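Local coordinates for protein probable glycosidase crf1 (Neosartorya fumigata, PDB 6IBW) that cleaves chitin and transfers the released chains to beta-1,6-glucan or to other chitin, so cross-linking polysaccharides of the fungal cell wall and septa, at residues 184-189 / 198-203; 54-59 / 190-195; 101-106 / 134-139. One frame throughout, in Å; residues are numbered along the deposited sequence.

Interaction 1 of 3, residues 184-189 / 198-203. With NAG (2-acetamido-2-deoxy-beta-D-glucopyranose), chain C; NAG (2-acetamido-2-deoxy-beta-D-glucopyranose), chain D; NAG (2-acetamido-2-deoxy-beta-D-glucopyranose), chain B.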
loop_
_atom_site.group_PDB
_atom_site.type_symbol
_atom_site.label_atom_id
_atom_site.label_comp_id
_atom_site.label_asym_id
_atom_site.label_seq_id
_atom_site.Cartn_x
_atom_site.Cartn_y
_atom_site.Cartn_z
ATOM N N GLY A 184 -5.116 -0.132 -4.739
ATOM C CA GLY A 184 -5.427 -0.573 -6.109
ATOM C C GLY A 184 -5.619 -2.064 -6.241
ATOM O O GLY A 184 -5.257 -2.819 -5.333
ATOM N N SER A 185 -6.182 -2.479 -7.362
ATOM C CA SER A 185 -6.284 -3.901 -7.734
ATOM C C SER A 185 -5.623 -4.053 -9.095
ATOM O O SER A 185 -5.653 -3.115 -9.895
ATOM C CB SER A 185 -7.714 -4.338 -7.733
ATOM O OG SER A 185 -8.491 -3.537 -8.623
ATOM N N TRP A 186 -5.009 -5.188 -9.344
ATOM C CA TRP A 186 -4.438 -5.451 -10.679
ATOM C C TRP A 186 -4.419 -6.951 -10.882
ATOM O O TRP A 186 -4.619 -7.691 -9.925
ATOM C CB TRP A 186 -3.050 -4.836 -10.799
ATOM C CG TRP A 186 -2.120 -5.228 -9.699
ATOM C CD1 TRP A 186 -2.201 -4.876 -8.387
ATOM C CD2 TRP A 186 -0.938 -6.019 -9.830
ATOM N NE1 TRP A 186 -1.161 -5.412 -7.688
ATOM C CE2 TRP A 186 -0.366 -6.124 -8.547
ATOM C CE3 TRP A 186 -0.314 -6.653 -10.902
ATOM C CZ2 TRP A 186 0.807 -6.839 -8.304
ATOM C CZ3 TRP A 186 0.845 -7.363 -10.662
ATOM C CH2 TRP A 186 1.399 -7.447 -9.384
ATOM N N ALA A 187 -4.219 -7.397 -12.101
ATOM C CA ALA A 187 -4.171 -8.844 -12.343
ATOM C C ALA A 187 -2.695 -9.236 -12.429
ATOM O O ALA A 187 -2.053 -8.886 -13.416
ATOM C CB ALA A 187 -4.988 -9.162 -13.562
ATOM N N GLY A 188 -2.174 -9.879 -11.388
ATOM C CA GLY A 188 -0.824 -10.462 -11.375
ATOM C C GLY A 188 -0.797 -11.681 -12.274
ATOM O O GLY A 188 0.286 -12.075 -12.718
ATOM N N GLY A 189 -1.972 -12.237 -12.553
ATOM C CA GLY A 189 -2.165 -13.364 -13.475
ATOM C C GLY A 189 -2.441 -12.869 -14.879
ATOM O O GLY A 189 -2.891 -13.672 -15.708
ATOM N N ILE A 198 2.798 -14.436 -12.376
ATOM C CA ILE A 198 1.530 -15.187 -12.565
ATOM C C ILE A 198 1.511 -16.340 -11.568
ATOM O O ILE A 198 0.432 -16.620 -11.037
ATOM C CB ILE A 198 1.375 -15.686 -14.004
ATOM C CG1 ILE A 198 1.642 -14.558 -15.002
ATOM C CG2 ILE A 198 -0.003 -16.297 -14.194
ATOM C CD1 ILE A 198 1.392 -14.949 -16.427
ATOM N N GLU A 199 2.656 -16.992 -11.351
ATOM C CA GLU A 199 2.768 -18.130 -10.399
ATOM C C GLU A 199 2.481 -17.619 -8.978
ATOM O O GLU A 199 1.753 -18.291 -8.228
ATOM C CB GLU A 199 4.152 -18.769 -10.493
ATOM C CG GLU A 199 4.459 -19.688 -9.322
ATOM C CD GLU A 199 5.387 -20.853 -9.633
ATOM O OE1 GLU A 199 6.223 -20.726 -10.569
ATOM O OE2 GLU A 199 5.276 -21.902 -8.940
ATOM N N TRP A 200 3.056 -16.470 -8.634
ATOM C CA TRP A 200 2.957 -15.856 -7.287
ATOM C C TRP A 200 1.499 -15.489 -7.012
ATOM O O TRP A 200 1.023 -15.786 -5.909
ATOM C CB TRP A 200 3.883 -14.640 -7.174
ATOM C CG TRP A 200 3.446 -13.749 -6.063
ATOM C CD1 TRP A 200 3.622 -13.976 -4.733
ATOM C CD2 TRP A 200 2.657 -12.554 -6.177
ATOM N NE1 TRP A 200 3.020 -12.984 -4.015
ATOM C CE2 TRP A 200 2.414 -12.099 -4.868
ATOM C CE3 TRP A 200 2.133 -11.827 -7.248
ATOM C CZ2 TRP A 200 1.678 -10.947 -4.602
ATOM C CZ3 TRP A 200 1.416 -10.682 -6.989
ATOM C CH2 TRP A 200 1.194 -10.252 -5.685
ATOM N N ALA A 201 0.830 -14.892 -8.005
ATOM C CA ALA A 201 -0.554 -14.372 -7.917
ATOM C C ALA A 201 -1.552 -15.536 -7.824
ATOM O O ALA A 201 -2.764 -15.284 -7.683
ATOM C CB ALA A 201 -0.830 -13.501 -9.108
ATOM N N GLY A 202 -1.065 -16.774 -7.937
ATOM C CA GLY A 202 -1.887 -17.993 -7.814
ATOM C C GLY A 202 -2.566 -18.397 -9.114
ATOM O O GLY A 202 -3.574 -19.087 -9.020
ATOM N N GLY A 203 -2.036 -17.980 -10.265
ATOM C CA GLY A 203 -2.463 -18.474 -11.589
ATOM C C GLY A 203 -2.916 -17.365 -12.527
ATOM O O GLY A 203 -2.884 -16.186 -12.097
HETATM C C1 NAG C . 1.522 -2.782 -8.415
HETATM C C2 NAG C . 0.582 -1.662 -8.808
HETATM C C3 NAG C . -0.123 -1.961 -10.115
HETATM C C4 NAG C . 0.891 -2.365 -11.169
HETATM C C5 NAG C . 1.723 -3.535 -10.637
HETATM C C6 NAG C . 2.714 -4.097 -11.648
HETATM C C7 NAG C . -0.316 -0.591 -6.810
HETATM C C8 NAG C . -1.472 -0.427 -5.877
HETATM N N2 NAG C . -0.437 -1.458 -7.796
HETATM O O3 NAG C . -0.842 -0.780 -10.461
HETATM O O4 NAG C . 0.209 -2.750 -12.373
HETATM O O5 NAG C . 2.415 -3.099 -9.484
HETATM O O6 NAG C . 3.767 -3.157 -11.876
HETATM O O7 NAG C . 0.684 0.048 -6.667
HETATM C C1 NAG D . 6.193 -10.568 -6.188
HETATM C C2 NAG D . 6.071 -10.115 -4.723
HETATM C C3 NAG D . 4.750 -9.371 -4.524
HETATM C C4 NAG D . 4.710 -8.182 -5.491
HETATM C C5 NAG D . 4.923 -8.607 -6.951
HETATM C C6 NAG D . 5.061 -7.337 -7.796
HETATM C C7 NAG D . 7.096 -11.253 -2.782
HETATM C C8 NAG D . 7.214 -12.544 -2.017
HETATM N N2 NAG D . 6.212 -11.237 -3.796
HETATM O O3 NAG D . 4.595 -8.957 -3.150
HETATM O O4 NAG D . 3.462 -7.503 -5.400
HETATM O O5 NAG D . 6.074 -9.465 -7.113
HETATM O O6 NAG D . 5.149 -7.649 -9.178
HETATM O O7 NAG D . 7.807 -10.304 -2.474
HETATM C C1 NAG B . 4.928 -4.078 -4.654
HETATM C C2 NAG B . 5.363 -4.036 -6.128
HETATM C C3 NAG B . 4.503 -3.112 -6.972
HETATM C C4 NAG B . 3.019 -3.366 -6.698
HETATM C C5 NAG B . 2.679 -3.392 -5.222
HETATM C C6 NAG B . 1.234 -3.829 -5.040
HETATM C C7 NAG B . 7.755 -4.605 -6.314
HETATM C C8 NAG B . 9.121 -4.087 -6.667
HETATM N N2 NAG B . 6.764 -3.695 -6.313
HETATM O O1 NAG B . 5.551 -5.189 -3.967
HETATM O O3 NAG B . 4.778 -3.435 -8.337
HETATM O O4 NAG B . 2.183 -2.336 -7.235
HETATM O O5 NAG B . 3.515 -4.283 -4.503
HETATM O O6 NAG B . 1.017 -5.210 -5.357
HETATM O O7 NAG B . 7.600 -5.795 -6.064
#

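Interaction 2 of 3, residues 54-59 / 190-195. With NAG (2-acetamido-2-deoxy-beta-D-glucopyranose), chain E.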
loop_
_atom_site.group_PDB
_atom_site.type_symbol
_atom_site.label_atom_id
_atom_site.label_comp_id
_atom_site.label_asym_id
_atom_site.label_seq_id
_atom_site.Cartn_x
_atom_site.Cartn_y
_atom_site.Cartn_z
ATOM N N ALA A 54 -11.922 -5.484 -14.775
ATOM C CA ALA A 54 -12.965 -5.973 -15.705
ATOM C C ALA A 54 -12.303 -6.571 -16.945
ATOM O O ALA A 54 -12.848 -7.532 -17.473
ATOM C CB ALA A 54 -13.945 -4.886 -16.058
ATOM N N LYS A 55 -11.173 -6.031 -17.382
ATOM C CA LYS A 55 -10.536 -6.411 -18.667
ATOM C C LYS A 55 -9.015 -6.372 -18.513
ATOM O O LYS A 55 -8.537 -5.959 -17.453
ATOM C CB LYS A 55 -11.048 -5.502 -19.787
ATOM C CG LYS A 55 -10.245 -4.233 -20.053
ATOM C CD LYS A 55 -10.451 -3.687 -21.463
ATOM C CE LYS A 55 -11.576 -2.680 -21.548
ATOM N NZ LYS A 55 -11.257 -1.471 -20.753
ATOM N N GLN A 56 -8.293 -6.844 -19.526
ATOM C CA GLN A 56 -6.814 -6.887 -19.488
ATOM C C GLN A 56 -6.316 -5.439 -19.440
ATOM O O GLN A 56 -6.919 -4.572 -20.122
ATOM C CB GLN A 56 -6.223 -7.676 -20.656
ATOM C CG GLN A 56 -4.963 -8.425 -20.250
ATOM C CD GLN A 56 -3.979 -8.714 -21.358
ATOM O OE1 GLN A 56 -4.242 -8.453 -22.525
ATOM N NE2 GLN A 56 -2.833 -9.274 -20.994
ATOM N N GLY A 57 -5.286 -5.185 -18.630
ATOM C CA GLY A 57 -4.671 -3.858 -18.460
ATOM C C GLY A 57 -5.367 -3.022 -17.404
ATOM O O GLY A 57 -4.837 -1.946 -17.113
ATOM N N ASP A 58 -6.490 -3.489 -16.851
ATOM C CA ASP A 58 -7.237 -2.793 -15.774
ATOM C C ASP A 58 -6.432 -2.884 -14.480
ATOM O O ASP A 58 -6.334 -3.982 -13.908
ATOM C CB ASP A 58 -8.633 -3.375 -15.547
ATOM C CG ASP A 58 -9.687 -2.782 -16.457
ATOM O OD1 ASP A 58 -9.307 -2.059 -17.387
ATOM O OD2 ASP A 58 -10.876 -3.038 -16.222
ATOM N N ALA A 59 -5.888 -1.755 -14.034
ATOM C CA ALA A 59 -5.076 -1.640 -12.804
ATOM C C ALA A 59 -5.487 -0.365 -12.080
ATOM O O ALA A 59 -4.673 0.528 -11.873
ATOM C CB ALA A 59 -3.612 -1.660 -13.150
ATOM N N ASP A 190 -2.192 -11.591 -15.156
ATOM C CA ASP A 190 -2.252 -11.049 -16.533
ATOM C C ASP A 190 -1.397 -11.979 -17.380
ATOM O O ASP A 190 -0.269 -12.266 -16.997
ATOM C CB ASP A 190 -1.737 -9.608 -16.596
ATOM C CG ASP A 190 -1.841 -8.936 -17.964
ATOM O OD1 ASP A 190 -1.551 -9.590 -18.972
ATOM O OD2 ASP A 190 -2.235 -7.756 -18.008
ATOM N N PRO A 191 -1.885 -12.476 -18.533
ATOM C CA PRO A 191 -1.141 -13.453 -19.332
ATOM C C PRO A 191 0.209 -12.915 -19.827
ATOM O O PRO A 191 1.004 -13.678 -20.271
ATOM C CB PRO A 191 -2.060 -13.696 -20.539
ATOM C CG PRO A 191 -3.426 -13.313 -20.028
ATOM C CD PRO A 191 -3.155 -12.107 -19.165
ATOM N N SER A 192 0.392 -11.600 -19.786
ATOM C CA SER A 192 1.567 -10.916 -20.374
ATOM C C SER A 192 2.617 -10.645 -19.300
ATOM O O SER A 192 3.687 -10.124 -19.680
ATOM C CB SER A 192 1.162 -9.641 -21.074
ATOM O OG SER A 192 1.360 -8.506 -20.233
ATOM N N ASN A 193 2.349 -10.977 -18.035
ATOM C CA ASN A 193 3.343 -10.786 -16.950
ATOM C C ASN A 193 4.374 -11.903 -17.032
ATOM O O ASN A 193 4.162 -12.891 -17.725
ATOM C CB ASN A 193 2.745 -10.871 -15.552
ATOM C CG ASN A 193 1.739 -9.802 -15.219
ATOM O OD1 ASN A 193 1.727 -8.726 -15.805
ATOM N ND2 ASN A 193 0.872 -10.119 -14.281
ATOM N N PRO A 194 5.514 -11.785 -16.322
ATOM C CA PRO A 194 6.450 -12.900 -16.206
ATOM C C PRO A 194 5.795 -14.141 -15.592
ATOM O O PRO A 194 4.922 -13.992 -14.770
ATOM C CB PRO A 194 7.514 -12.324 -15.265
ATOM C CG PRO A 194 7.464 -10.840 -15.547
ATOM C CD PRO A 194 5.985 -10.564 -15.650
ATOM N N LYS A 195 6.268 -15.329 -15.971
ATOM C CA LYS A 195 5.793 -16.631 -15.422
ATOM C C LYS A 195 5.776 -16.562 -13.888
ATOM O O LYS A 195 4.827 -17.095 -13.304
ATOM C CB LYS A 195 6.654 -17.783 -15.968
ATOM C CG LYS A 195 6.865 -19.004 -15.064
ATOM C CD LYS A 195 5.705 -20.005 -15.005
ATOM C CE LYS A 195 6.086 -21.347 -14.409
ATOM N NZ LYS A 195 5.503 -22.470 -15.188
HETATM C C1 NAG E . 0.586 -1.938 -13.494
HETATM C C2 NAG E . -0.013 -2.502 -14.766
HETATM C C3 NAG E . 0.550 -1.764 -15.986
HETATM C C4 NAG E . 0.467 -0.241 -15.802
HETATM C C5 NAG E . 0.661 0.277 -14.354
HETATM C C6 NAG E . -0.019 1.637 -14.159
HETATM C C7 NAG E . -0.779 -4.828 -14.806
HETATM C C8 NAG E . -0.294 -6.240 -15.003
HETATM N N2 NAG E . 0.214 -3.928 -14.872
HETATM O O3 NAG E . -0.217 -2.124 -17.150
HETATM O O4 NAG E . 1.402 0.358 -16.730
HETATM O O5 NAG E . 0.109 -0.611 -13.380
HETATM O O6 NAG E . -1.394 1.481 -13.733
HETATM O O7 NAG E . -1.975 -4.549 -14.626
#

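Interaction 3 of 3, residues 101-106 / 134-139. With NAG (2-acetamido-2-deoxy-beta-D-glucopyranose), chain B; NAG (2-acetamido-2-deoxy-beta-D-glucopyranose), chain D.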
loop_
_atom_site.group_PDB
_atom_site.type_symbol
_atom_site.label_atom_id
_atom_site.label_comp_id
_atom_site.label_asym_id
_atom_site.label_seq_id
_atom_site.Cartn_x
_atom_site.Cartn_y
_atom_site.Cartn_z
ATOM N N TRP A 101 0.377 -4.615 1.858
ATOM C CA TRP A 101 -0.574 -5.724 2.083
ATOM C C TRP A 101 -0.953 -6.240 0.712
ATOM O O TRP A 101 -1.325 -5.392 -0.082
ATOM C CB TRP A 101 -1.844 -5.202 2.745
ATOM C CG TRP A 101 -1.735 -4.802 4.173
ATOM C CD1 TRP A 101 -1.773 -3.544 4.684
ATOM C CD2 TRP A 101 -1.742 -5.696 5.289
ATOM N NE1 TRP A 101 -1.732 -3.590 6.052
ATOM C CE2 TRP A 101 -1.732 -4.900 6.450
ATOM C CE3 TRP A 101 -1.723 -7.087 5.421
ATOM C CZ2 TRP A 101 -1.700 -5.462 7.723
ATOM C CZ3 TRP A 101 -1.703 -7.640 6.681
ATOM C CH2 TRP A 101 -1.687 -6.835 7.818
ATOM N N GLU A 102 -0.911 -7.536 0.447
ATOM C CA GLU A 102 -1.421 -8.020 -0.857
ATOM C C GLU A 102 -2.349 -9.194 -0.620
ATOM O O GLU A 102 -2.017 -10.021 0.181
ATOM C CB GLU A 102 -0.285 -8.269 -1.840
ATOM C CG GLU A 102 -0.044 -7.037 -2.687
ATOM C CD GLU A 102 1.234 -7.009 -3.494
ATOM O OE1 GLU A 102 2.142 -7.849 -3.196
ATOM O OE2 GLU A 102 1.294 -6.164 -4.463
ATOM N N VAL A 103 -3.529 -9.157 -1.218
ATOM C CA VAL A 103 -4.497 -10.287 -1.160
ATOM C C VAL A 103 -4.620 -10.849 -2.580
ATOM O O VAL A 103 -4.582 -10.067 -3.530
ATOM C CB VAL A 103 -5.849 -9.844 -0.579
ATOM C CG1 VAL A 103 -6.561 -10.998 0.091
ATOM C CG2 VAL A 103 -5.699 -8.668 0.383
ATOM N N LEU A 104 -4.712 -12.169 -2.700
ATOM C CA LEU A 104 -4.858 -12.896 -3.985
ATOM C C LEU A 104 -6.265 -13.473 -4.035
ATOM O O LEU A 104 -6.708 -13.961 -3.007
ATOM C CB LEU A 104 -3.816 -14.006 -4.039
ATOM C CG LEU A 104 -2.365 -13.536 -3.991
ATOM C CD1 LEU A 104 -1.431 -14.735 -3.932
ATOM C CD2 LEU A 104 -2.041 -12.670 -5.190
ATOM N N GLY A 105 -6.945 -13.377 -5.175
ATOM C CA GLY A 105 -8.374 -13.724 -5.282
ATOM C C GLY A 105 -8.648 -15.187 -5.024
ATOM O O GLY A 105 -9.724 -15.477 -4.506
ATOM N N GLY A 106 -7.721 -16.076 -5.384
ATOM C CA GLY A 106 -7.889 -17.538 -5.254
ATOM C C GLY A 106 -7.416 -18.072 -3.916
ATOM O O GLY A 106 -7.669 -19.253 -3.631
ATOM N N THR A 134 -11.688 -15.380 4.851
ATOM C CA THR A 134 -12.408 -14.983 3.601
ATOM C C THR A 134 -12.233 -13.496 3.281
ATOM O O THR A 134 -13.187 -12.722 3.207
ATOM C CB THR A 134 -13.866 -15.446 3.645
ATOM O OG1 THR A 134 -14.582 -14.876 4.740
ATOM C CG2 THR A 134 -13.957 -16.956 3.716
ATOM N N PRO A 135 -10.987 -13.082 2.974
ATOM C CA PRO A 135 -10.679 -11.687 2.676
ATOM C C PRO A 135 -11.463 -11.147 1.477
ATOM O O PRO A 135 -11.651 -9.952 1.426
ATOM C CB PRO A 135 -9.183 -11.728 2.313
ATOM C CG PRO A 135 -8.678 -12.946 3.039
ATOM C CD PRO A 135 -9.797 -13.944 2.881
ATOM N N GLN A 136 -11.877 -12.021 0.556
ATOM C CA GLN A 136 -12.588 -11.645 -0.693
ATOM C C GLN A 136 -14.081 -11.496 -0.406
ATOM O O GLN A 136 -14.785 -10.952 -1.256
ATOM C CB GLN A 136 -12.400 -12.700 -1.776
ATOM C CG GLN A 136 -10.946 -13.003 -2.096
ATOM C CD GLN A 136 -10.287 -13.902 -1.076
ATOM O OE1 GLN A 136 -10.948 -14.453 -0.189
ATOM N NE2 GLN A 136 -8.975 -14.045 -1.182
ATOM N N GLU A 137 -14.556 -11.968 0.739
ATOM C CA GLU A 137 -16.002 -11.980 1.067
ATOM C C GLU A 137 -16.276 -11.228 2.365
ATOM O O GLU A 137 -17.440 -10.950 2.650
ATOM C CB GLU A 137 -16.475 -13.427 1.133
ATOM C CG GLU A 137 -16.676 -14.004 -0.262
ATOM C CD GLU A 137 -16.735 -15.517 -0.328
ATOM O OE1 GLU A 137 -16.187 -16.176 0.587
ATOM O OE2 GLU A 137 -17.319 -16.035 -1.301
ATOM N N THR A 138 -15.243 -10.915 3.132
ATOM C CA THR A 138 -15.370 -10.205 4.426
ATOM C C THR A 138 -14.480 -8.962 4.378
ATOM O O THR A 138 -13.345 -9.082 3.921
ATOM C CB THR A 138 -15.037 -11.140 5.597
ATOM O OG1 THR A 138 -16.110 -12.070 5.769
ATOM C CG2 THR A 138 -14.825 -10.405 6.905
ATOM N N PHE A 139 -15.004 -7.827 4.839
ATOM C CA PHE A 139 -14.249 -6.578 5.111
ATOM C C PHE A 139 -13.379 -6.777 6.353
ATOM O O PHE A 139 -13.890 -7.289 7.360
ATOM C CB PHE A 139 -15.186 -5.392 5.353
ATOM C CG PHE A 139 -15.627 -4.693 4.097
ATOM C CD1 PHE A 139 -14.860 -3.678 3.559
ATOM C CD2 PHE A 139 -16.791 -5.066 3.450
ATOM C CE1 PHE A 139 -15.244 -3.055 2.390
ATOM C CE2 PHE A 139 -17.178 -4.443 2.279
ATOM C CZ PHE A 139 -16.400 -3.447 1.750
HETATM C C1 NAG B . 4.928 -4.078 -4.654
HETATM C C2 NAG B . 5.363 -4.036 -6.128
HETATM C C3 NAG B . 4.503 -3.112 -6.972
HETATM C C4 NAG B . 3.019 -3.366 -6.698
HETATM C C5 NAG B . 2.679 -3.392 -5.222
HETATM C C6 NAG B . 1.234 -3.829 -5.040
HETATM C C7 NAG B . 7.755 -4.605 -6.314
HETATM C C8 NAG B . 9.121 -4.087 -6.667
HETATM N N2 NAG B . 6.764 -3.695 -6.313
HETATM O O1 NAG B . 5.551 -5.189 -3.967
HETATM O O3 NAG B . 4.778 -3.435 -8.337
HETATM O O4 NAG B . 2.183 -2.336 -7.235
HETATM O O5 NAG B . 3.515 -4.283 -4.503
HETATM O O6 NAG B . 1.017 -5.210 -5.357
HETATM O O7 NAG B . 7.600 -5.795 -6.064
HETATM C C1 NAG D . 6.193 -10.568 -6.188
HETATM C C2 NAG D . 6.071 -10.115 -4.723
HETATM C C3 NAG D . 4.750 -9.371 -4.524
HETATM C C4 NAG D . 4.710 -8.182 -5.491
HETATM C C5 NAG D . 4.923 -8.607 -6.951
HETATM C C6 NAG D . 5.061 -7.337 -7.796
HETATM C C7 NAG D . 7.096 -11.253 -2.782
HETATM C C8 NAG D . 7.214 -12.544 -2.017
HETATM N N2 NAG D . 6.212 -11.237 -3.796
HETATM O O3 NAG D . 4.595 -8.957 -3.150
HETATM O O4 NAG D . 3.462 -7.503 -5.400
HETATM O O5 NAG D . 6.074 -9.465 -7.113
HETATM O O6 NAG D . 5.149 -7.649 -9.178
HETATM O O7 NAG D . 7.807 -10.304 -2.474
#

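Interaction 1 of 3, residues 184-189 / 198-203
Trp186 and Trp200 meet in a buried, apolar contact that joins the end of strand 180-187, in the concave sheet lining the substrate cleft, to the short helix 195-200 that the chain forms soon afterwards. The indole rings touch obliquely at their six-membered ends, with Trp186 CH2 4.0 Å from Trp200 CZ3, and each offers a face to sugar. The N-acetylglucosamine of chain C lies over the centre of the Trp186 ring, where its C5 is 3.7 Å from Trp186 CD2. At the ring edge, Trp186 NE1 donates a weak hydrogen bond to O6 of the chain B sugar over 3.2 Å, bent to 133°; the position of that O6 is doubtful, which leaves the bond uncertain. The Trp186 ring reaches this place because CG sits between the backbone N and the carbonyl carbon (chi1 53°). Trp200 carries the chain D sugar toward the rim of its face, with Trp200 CZ2 3.5 Å from the sugar's C3, while NE1 is held by Gln112.

Aromatic platforms of this kind, set on a curved beta sandwich, are a recurrent way of binding polysaccharide in family 16 glycosidases, and Trp186 is a chitin-binding residue of this protein. Behind the rings the packing passes to small residues. The Ala201 methyl rests on bare backbone, Ala201 CB being 3.7 Å from Gly188 C. Ile198 CG2 packs against Gly189, and the CA-H of Ile198 makes a bent contact with Gly188 O. A Schellman motif ends the helix: Gly202, with positive phi, turns the chain, and Gly203 N returns to Ile198 O at 2.9 Å. That turn brings the carbonyl of Gly203 against Gly189, where Gly203 O receives a CA-H contact from Gly189 CA at 3.2 Å.

Interaction 2 of 3, residues 54-59 / 190-195
Gln56 reaches from the turn between strands 50-53 and 61-64 to Asp190 and Pro191, at the start of the loop leading to helix 195-200. Its CB points neither toward nor away from the 190-195 loop; the chain, extended beyond CG (chi2 -154°), carries the amide across, meeting the Asp190 side chain at about a right angle. Along the way CG passes the carboxylate, with Gln56 CG 3.6 Å from Asp190 OD2, and CD follows beside OD1. The terminal NE2 donates a hydrogen bond to Asp190 OD1; the modelled 2.4 Å between Gln56 NE2 and Asp190 OD1 is implausibly short, and its exact length is doubtful. Amide and carboxylate planes stand 48° apart. The same nitrogen brushes the proline ring, Gln56 NE2 lying 3.4 Å from Pro191 CD.

Both segments are cleft loops of the family 16 beta sandwich, close to the bound chitin: the acetyl methyl of the chain E sugar packs beside Asn193, its C8 3.3 Å from Asn193 OD1. The carboxylate that receives Gln56 is set by its own loop. Asp190 OD1 closes an Asx turn by accepting from Ser192 N at 2.9 Å, and a type I beta turn runs from Asp190 to Asn193; across the contact, a type II turn from Lys55 to Asp58 presents Gln56. Tyr207 lies against Gln56, Asp190 and Pro191.

Interaction 3 of 3, residues 101-106 / 134-139
Val103, Leu104 and Gly105 carry strand 98-105 past Pro135 and Gln136, in the loop that leads from strand 127-131 into the other sheet. Ahead of them, Trp101 packs edge-to-face with Trp153 and Tyr142, whereas Glu102 points into the cleft. There Glu102 OE1 accepts from two hydroxyls of the chain D sugar, with O3 of that sugar 2.7 Å from Glu102 OE1; the modelled overlap of Glu102 OE2 with O6 of the chain B sugar is doubtful. Val103 turns inward between the sheets, its CG1 anti to the backbone N (chi1 -153°), and meets the proline ring, Val103 CG1 lying 3.5 Å from Pro135 CB. Next, the carbonyl of Leu104 takes a hydrogen bond from the bent Gln136 side chain, Gln136 NE2 to Leu104 O 2.9 Å, the donor tilted 25° from the carbonyl plane. Gln136 NE2 also bonds Asp107 O, and its CG lies near Gly105 O. With Glu98 the probable nucleophile and Glu102 the probable proton donor, this is the E-x-D-x-E catalytic strand of a family 16 beta sandwich.

From the N terminus, the 54-59 loop comes first and waits longest for its partner. Within that span the chain passes through 101-106 and returns at 134-139, so interaction 3 closes a span holding strands 110-116 and 127-131, where the concave sheet hands over to the opposite one. Strand 180-187 then opens interaction 1; before its partner arrives, 190-195 closes interaction 2, and 198-203 follows. Interactions 1 and 2 therefore cross, while interaction 3 lies wholly within the reach of interaction 2. Asn193 joins the crossed pair by a hydrogen bond to Ala187 O and a weak one to Gly188 O. Leu104 packs on Trp200 and Ala201, linking interactions 1 and 3; Trp186 and Trp200 also touch Glu102 where the sugars bind.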